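Local structure of pseudoalteromonas arctica PAMC 21717 (Pseudoalteromonas arctica, 5YL7) at residues A48-N51 with A52-P56; D304-E307 with S308-S312; G176-S179 with S180-N184. The protein hydrolyses proteins as a cold-active, calcium-binding serine protease of the subtilase family, probably through a Ser-His-Asp triad. One frame throughout, in Å; residues are numbered along the deposited sequence.

Interaction 1 of 3, residues A48-N51 with A52-P56; sequences ADLN and ANILP. With CA (calcium ion), chain C.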
loop_
_atom_site.group_PDB
_atom_site.type_symbol
_atom_site.label_atom_id
_atom_site.label_comp_id
_atom_site.label_asym_id
_atom_site.label_seq_id
_atom_site.Cartn_x
_atom_site.Cartn_y
_atom_site.Cartn_z
ATOM N N ALA A 48 -1.578 17.970 4.373
ATOM C CA ALA A 48 -2.471 18.379 5.460
ATOM C C ALA A 48 -3.481 17.379 5.908
ATOM O O ALA A 48 -3.932 17.325 7.050
ATOM C CB ALA A 48 -3.226 19.676 5.096
ATOM N N ASP A 49 -3.890 16.477 4.935
ATOM C CA ASP A 49 -4.876 15.435 5.232
ATOM C C ASP A 49 -4.281 14.065 5.560
ATOM O O ASP A 49 -4.929 13.060 5.522
ATOM C CB ASP A 49 -5.923 15.287 4.121
ATOM C CG ASP A 49 -7.274 14.867 4.567
ATOM O OD1 ASP A 49 -7.671 15.218 5.713
ATOM O OD2 ASP A 49 -7.996 14.160 3.784
ATOM N N LEU A 50 -2.960 14.095 5.848
ATOM C CA LEU A 50 -2.206 12.836 6.144
ATOM C C LEU A 50 -1.293 12.990 7.353
ATOM O O LEU A 50 -1.103 12.028 8.105
ATOM C CB LEU A 50 -1.368 12.493 4.876
ATOM C CG LEU A 50 -0.548 11.209 4.967
ATOM C CD1 LEU A 50 -1.448 9.992 5.240
ATOM C CD2 LEU A 50 0.277 11.075 3.720
ATOM N N ASN A 51 -0.590 14.131 7.469
ATOM C CA ASN A 51 0.588 14.190 8.346
ATOM C C ASN A 51 0.301 13.874 9.791
ATOM O O ASN A 51 1.187 13.326 10.437
ATOM C CB ASN A 51 1.285 15.556 8.199
ATOM C CG ASN A 51 2.626 15.512 8.670
ATOM O OD1 ASN A 51 2.967 16.280 9.681
ATOM N ND2 ASN A 51 3.446 14.729 8.124
ATOM N N ALA A 52 -0.849 14.166 10.303
ATOM C CA ALA A 52 -1.095 13.809 11.692
ATOM C C ALA A 52 -0.999 12.334 12.005
ATOM O O ALA A 52 -0.865 11.893 13.132
ATOM C CB ALA A 52 -2.425 14.296 12.182
ATOM N N ASN A 53 -1.189 11.474 10.917
ATOM C CA ASN A 53 -1.094 10.040 11.067
ATOM C C ASN A 53 0.221 9.500 10.646
ATOM O O ASN A 53 0.376 8.238 10.561
ATOM C CB ASN A 53 -2.241 9.353 10.307
ATOM C CG ASN A 53 -3.563 9.482 10.977
ATOM O OD1 ASN A 53 -3.611 9.943 12.149
ATOM N ND2 ASN A 53 -4.643 9.136 10.290
ATOM N N ILE A 54 1.236 10.291 10.406
ATOM C CA ILE A 54 2.599 9.861 10.034
ATOM C C ILE A 54 3.492 9.815 11.271
ATOM O O ILE A 54 3.491 10.818 12.042
ATOM C CB ILE A 54 3.152 10.785 8.959
ATOM C CG1 ILE A 54 2.394 10.693 7.673
ATOM C CG2 ILE A 54 4.665 10.606 8.756
ATOM C CD1 ILE A 54 2.591 9.439 6.902
ATOM N N LEU A 55 4.208 8.767 11.460
ATOM C CA LEU A 55 5.244 8.589 12.466
ATOM C C LEU A 55 6.595 8.764 11.827
ATOM O O LEU A 55 6.766 8.712 10.613
ATOM C CB LEU A 55 5.154 7.203 13.079
ATOM C CG LEU A 55 3.966 6.977 13.976
ATOM C CD1 LEU A 55 3.841 5.482 14.252
ATOM C CD2 LEU A 55 4.210 7.759 15.284
ATOM N N PRO A 56 7.671 8.977 12.603
ATOM C CA PRO A 56 8.977 8.954 12.066
ATOM C C PRO A 56 9.260 7.637 11.346
ATOM O O PRO A 56 8.806 6.572 11.752
ATOM C CB PRO A 56 9.895 9.007 13.331
ATOM C CG PRO A 56 9.062 9.741 14.315
ATOM C CD PRO A 56 7.660 9.234 14.042
HETATM CA CA CA C . -9.744 13.940 5.586
HETATM O O HOH W 1 -2.811 16.122 9.321
HETATM O O HOH W 2 3.726 13.771 11.704
#
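A short 3-10 turn at Leu50 to Ile54, in the loop between strands 36-41 and 58-59, is closed by two successive backbone bonds. Asn53 N donates to Leu50 O at 2.9 Å, and one residue on Ile54 N donates to Asn51 O at 3.0 Å. A water bridges Ala48 O, ahead of the turn, to Ala52 N within it, 2.9 Å from the latter. Between the apolar side chains Leu50 CG meets Ile54 CG1 at 4.0 Å. Ile54 holds CG1 opposite its own carbonyl carbon (chi1 -65°), which turns this branch back toward Leu50. The Asn51 and Ile54 side chains cross at about a right angle, Asn51 ND2 lying 4.0 Å from Ile54 CB. Asn53 ND2 bonds to Ala109 O, outside the turn. Just ahead of the turn, Asp49 grips a calcium ion with both carboxylate oxygens, OD1 at 2.4 Å and OD2 at 2.5 Å. Asp5, Val111, Asn114, Glu116 and Val118 complete the shell, an arrangement like that of the high-affinity calcium site of subtilisins.

Interaction 2 of 3, residues D304-E307 with S308-S312; sequences DEIE and SILKS. With CA (calcium ion), chain F.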
loop_
_atom_site.group_PDB
_atom_site.type_symbol
_atom_site.label_atom_id
_atom_site.label_comp_id
_atom_site.label_asym_id
_atom_site.label_seq_id
_atom_site.Cartn_x
_atom_site.Cartn_y
_atom_site.Cartn_z
ATOM N N ASP A 304 -0.073 -15.310 9.956
ATOM C CA ASP A 304 -0.876 -16.304 9.290
ATOM C C ASP A 304 -2.321 -16.196 9.649
ATOM O O ASP A 304 -3.189 -16.381 8.771
ATOM C CB ASP A 304 -0.362 -17.730 9.697
ATOM C CG ASP A 304 0.900 -18.046 9.033
ATOM O OD1 ASP A 304 1.346 -17.457 8.028
ATOM O OD2 ASP A 304 1.537 -19.051 9.450
ATOM N N GLU A 305 -2.664 -15.796 10.865
ATOM C CA GLU A 305 -4.055 -15.650 11.222
ATOM C C GLU A 305 -4.665 -14.465 10.479
ATOM O O GLU A 305 -5.825 -14.510 10.008
ATOM C CB GLU A 305 -4.267 -15.413 12.707
ATOM C CG GLU A 305 -4.078 -16.670 13.535
ATOM C CD GLU A 305 -3.988 -16.379 14.986
ATOM O OE1 GLU A 305 -3.631 -15.348 15.525
ATOM O OE2 GLU A 305 -4.270 -17.412 15.678
ATOM N N ILE A 306 -3.935 -13.346 10.311
ATOM C CA ILE A 306 -4.450 -12.198 9.565
ATOM C C ILE A 306 -4.681 -12.538 8.121
ATOM O O ILE A 306 -5.750 -12.233 7.561
ATOM C CB ILE A 306 -3.585 -10.952 9.756
ATOM C CG1 ILE A 306 -3.459 -10.562 11.208
ATOM C CG2 ILE A 306 -4.066 -9.848 8.833
ATOM C CD1 ILE A 306 -2.471 -9.423 11.472
ATOM N N GLU A 307 -3.725 -13.218 7.497
ATOM C CA GLU A 307 -3.928 -13.661 6.110
ATOM C C GLU A 307 -5.178 -14.545 6.013
ATOM O O GLU A 307 -5.968 -14.445 5.086
ATOM C CB GLU A 307 -2.687 -14.359 5.593
ATOM C CG GLU A 307 -2.835 -14.877 4.158
ATOM C CD GLU A 307 -1.581 -15.256 3.505
ATOM O OE1 GLU A 307 -0.499 -15.332 4.131
ATOM O OE2 GLU A 307 -1.619 -15.533 2.269
ATOM N N SER A 308 -5.287 -15.500 6.946
ATOM C CA SER A 308 -6.455 -16.419 6.930
ATOM C C SER A 308 -7.734 -15.644 7.068
ATOM O O SER A 308 -8.717 -15.945 6.333
ATOM C CB SER A 308 -6.267 -17.454 7.940
ATOM O OG SER A 308 -7.440 -18.346 7.846
ATOM N N ILE A 309 -7.856 -14.703 7.945
ATOM C CA ILE A 309 -9.073 -13.924 8.102
ATOM C C ILE A 309 -9.369 -13.164 6.850
ATOM O O ILE A 309 -10.521 -13.183 6.338
ATOM C CB ILE A 309 -8.976 -12.969 9.349
ATOM C CG1 ILE A 309 -9.006 -13.774 10.624
ATOM C CG2 ILE A 309 -10.122 -11.971 9.326
ATOM C CD1 ILE A 309 -8.511 -13.025 11.854
ATOM N N LEU A 310 -8.384 -12.500 6.239
ATOM C CA LEU A 310 -8.585 -11.737 4.992
ATOM C C LEU A 310 -9.114 -12.667 3.925
ATOM O O LEU A 310 -10.066 -12.330 3.198
ATOM C CB LEU A 310 -7.292 -11.136 4.523
ATOM C CG LEU A 310 -6.815 -9.906 5.325
ATOM C CD1 LEU A 310 -5.331 -9.604 4.984
ATOM C CD2 LEU A 310 -7.658 -8.658 5.077
ATOM N N LYS A 311 -8.496 -13.836 3.732
ATOM C CA LYS A 311 -8.835 -14.775 2.657
ATOM C C LYS A 311 -10.186 -15.440 2.916
ATOM O O LYS A 311 -10.917 -15.714 1.964
ATOM C CB LYS A 311 -7.784 -15.831 2.500
ATOM C CG LYS A 311 -6.447 -15.272 1.961
ATOM C CD LYS A 311 -5.360 -16.357 1.756
ATOM C CE LYS A 311 -5.753 -17.221 0.618
ATOM N NZ LYS A 311 -4.556 -17.995 0.146
ATOM N N SER A 312 -10.497 -15.709 4.172
ATOM C CA SER A 312 -11.683 -16.535 4.469
ATOM C C SER A 312 -12.949 -15.745 4.496
ATOM O O SER A 312 -14.025 -16.348 4.551
ATOM C CB SER A 312 -11.483 -17.281 5.783
ATOM O OG SER A 312 -10.315 -18.068 5.869
HETATM CA CA CA F . -0.114 -15.849 0.322
HETATM O O HOH W 3 -2.753 -18.401 2.343
HETATM O O HOH W 4 1.168 -16.616 2.361
HETATM O O HOH W 5 -1.141 -17.397 -1.861
HETATM O O HOH W 6 -0.508 -18.197 0.276
HETATM O O HOH W 7 0.304 -16.056 -2.084
HETATM O O HOH W 8 2.352 -16.124 -0.207
#
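Glu307 and Lys311, one turn apart on helix 303-312, lie side by side and point the same way, Glu307 CG packing on Lys311 CD at 3.8 Å. Glu307 sets CG anti to its backbone N (chi1 179°) and runs extended from there, carrying OE2 to 2.5 Å from a calcium ion. Its other oxygen does not bind the metal but takes a hydrogen bond from a calcium-bound water, 2.7 Å from OE1. Val218 O and Asp241 also ligate the ion. Ser308 CB rests against Asp304 O, 3.4 Å away, while Ser308 N donates to the same oxygen; the Ser308 carbonyl oxygen in turn receives Ser312 N and, at 2.7 Å, Ser312 OG from opposite faces of its plane. Ile306 faces the interior, where CG2 lies 4.1 Å from Leu310 CD1 and both side chains pack against helix 280-297. Lys311 NZ stays 4.4 Å from Glu307 OE2, too far for a direct salt bridge. A water links them, accepting from NZ and donating weakly to OE2, while NZ also bonds to Asp241 OD1. The lysine thus sits in the second shell of the metal site, where it probably helps position the two carboxylate ligands, Asp241 and Glu307.

Interaction 3 of 3, residues G176-S179 with S180-N184; sequences GSCS and STTQN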
loop_
_atom_site.group_PDB
_atom_site.type_symbol
_atom_site.label_atom_id
_atom_site.label_comp_id
_atom_site.label_asym_id
_atom_site.label_seq_id
_atom_site.Cartn_x
_atom_site.Cartn_y
_atom_site.Cartn_z
ATOM N N GLY A 176 10.288 -11.471 -12.317
ATOM C CA GLY A 176 11.205 -12.546 -11.964
ATOM C C GLY A 176 10.954 -13.175 -10.623
ATOM O O GLY A 176 10.018 -12.810 -9.934
ATOM N N SER A 177 11.732 -14.151 -10.274
ATOM C CA SER A 177 11.561 -14.866 -9.082
ATOM C C SER A 177 11.854 -13.989 -7.829
ATOM O O SER A 177 12.489 -12.964 -7.911
ATOM C CB SER A 177 12.448 -16.136 -9.140
ATOM O OG SER A 177 13.750 -15.774 -9.276
ATOM N N CYS A 178 11.279 -14.433 -6.709
ATOM C CA CYS A 178 11.519 -13.831 -5.408
ATOM C C CYS A 178 12.996 -14.142 -5.002
ATOM O O CYS A 178 13.306 -15.325 -4.890
ATOM C CB CYS A 178 10.555 -14.403 -4.379
ATOM S SG CYS A 178 10.778 -13.731 -2.713
ATOM N N SER A 179 13.798 -13.162 -4.743
ATOM C CA SER A 179 15.115 -13.477 -4.377
ATOM C C SER A 179 15.299 -13.936 -2.971
ATOM O O SER A 179 14.430 -13.634 -2.095
ATOM C CB SER A 179 16.038 -12.309 -4.600
ATOM O OG SER A 179 15.896 -11.378 -3.527
ATOM N N SER A 180 16.360 -14.621 -2.675
ATOM C CA SER A 180 16.640 -15.069 -1.329
ATOM C C SER A 180 16.750 -13.844 -0.378
ATOM O O SER A 180 16.310 -13.983 0.740
ATOM C CB SER A 180 17.982 -15.800 -1.183
ATOM O OG SER A 180 17.753 -17.052 -1.807
ATOM N N THR A 181 17.311 -12.727 -0.795
ATOM C CA THR A 181 17.465 -11.552 0.065
ATOM C C THR A 181 16.024 -11.113 0.474
ATOM O O THR A 181 15.807 -10.781 1.616
ATOM C CB THR A 181 18.133 -10.443 -0.738
ATOM O OG1 THR A 181 19.463 -10.902 -1.085
ATOM C CG2 THR A 181 18.283 -9.132 0.030
ATOM N N THR A 182 15.100 -11.057 -0.481
ATOM C CA THR A 182 13.754 -10.627 -0.179
ATOM C C THR A 182 13.032 -11.645 0.728
ATOM O O THR A 182 12.402 -11.241 1.694
ATOM C CB THR A 182 12.960 -10.384 -1.441
ATOM O OG1 THR A 182 13.738 -9.478 -2.279
ATOM C CG2 THR A 182 11.616 -9.810 -1.164
ATOM N N GLN A 183 13.087 -12.926 0.410
ATOM C CA GLN A 183 12.413 -13.923 1.222
ATOM C C GLN A 183 12.980 -13.925 2.621
ATOM O O GLN A 183 12.220 -14.052 3.580
ATOM C CB GLN A 183 12.545 -15.301 0.581
ATOM C CG GLN A 183 11.738 -16.364 1.293
ATOM C CD GLN A 183 10.246 -16.113 1.162
ATOM O OE1 GLN A 183 9.684 -16.212 0.010
ATOM N NE2 GLN A 183 9.546 -15.810 2.227
ATOM N N ASN A 184 14.269 -13.774 2.768
ATOM C CA ASN A 184 14.879 -13.700 4.117
ATOM C C ASN A 184 14.297 -12.577 4.951
ATOM O O ASN A 184 13.983 -12.689 6.132
ATOM C CB ASN A 184 16.418 -13.561 4.036
ATOM C CG ASN A 184 17.155 -14.801 3.638
ATOM O OD1 ASN A 184 16.648 -15.895 3.725
ATOM N ND2 ASN A 184 18.353 -14.586 3.163
HETATM O O HOH W 9 13.070 -10.331 -4.885
#
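Ser179 occupies the N-cap of helix 180-191 and meets Thr182 and Gln183 across the first helical turn. The first intrahelical bond runs from Gln183 N to Ser179 O, 2.9 Å long and almost straight at 173°. The Ser179 hydroxyl lies between its own backbone N and carbonyl carbon (chi1 79°), a rotamer that swings OG over the open amino end of the helix, 3.2 Å from Thr182 N. Thr182 holds OG1 opposite its carbonyl carbon, on the side of the cap, where it lies 3.1 Å from Ser179 OG. A water joins the same two residues, accepting from Ser179 N and lying 2.8 Å from Thr182 OG1. Beyond the cap, the Thr182 side chain touches Thr140 of helix 140-150 and the loop at Pro212 and Cys215.

Cys178 SG, opposite its backbone N (chi1 179°), lies against the Gln183 side chain and is bonded to Cys215 SG, a disulfide that ties the chain just before the helix to a neighbouring loop. The Gln183 side chain sets out with CG anti to N and then bends sharply at chi2, bringing its amide back beside the disulfide. Both ends of that amide are engaged: NE2 donates to Asn187 OD1, one turn further along, while OE1 accepts from Asn216 N, the residue after the disulfide partner, and lies 3.8 Å from Cys178 SG.

Along the chain interaction 1 comes first, then interaction 3, then interaction 2, all within the subtilase domain built round a seven-stranded parallel sheet. Interaction 1 lies in the loop leading from strand 36-41 to edge strand 58-59; interaction 3, at the start of helix 180-191, is on the opposite side of the chain's centre, their centres 31 Å apart. Interaction 2, on helix 303-312, is 28 Å from interaction 1 and 23 Å from interaction 3, centre to centre; none touch. A salt bridge from Asp304 to Arg190 joins the two helices. Ties to the rest of the fold differ: separate calcium ions at interactions 1 and 2, a disulfide at interaction 3. Covalent and metal cross-links are thus spread over distant parts of this protease.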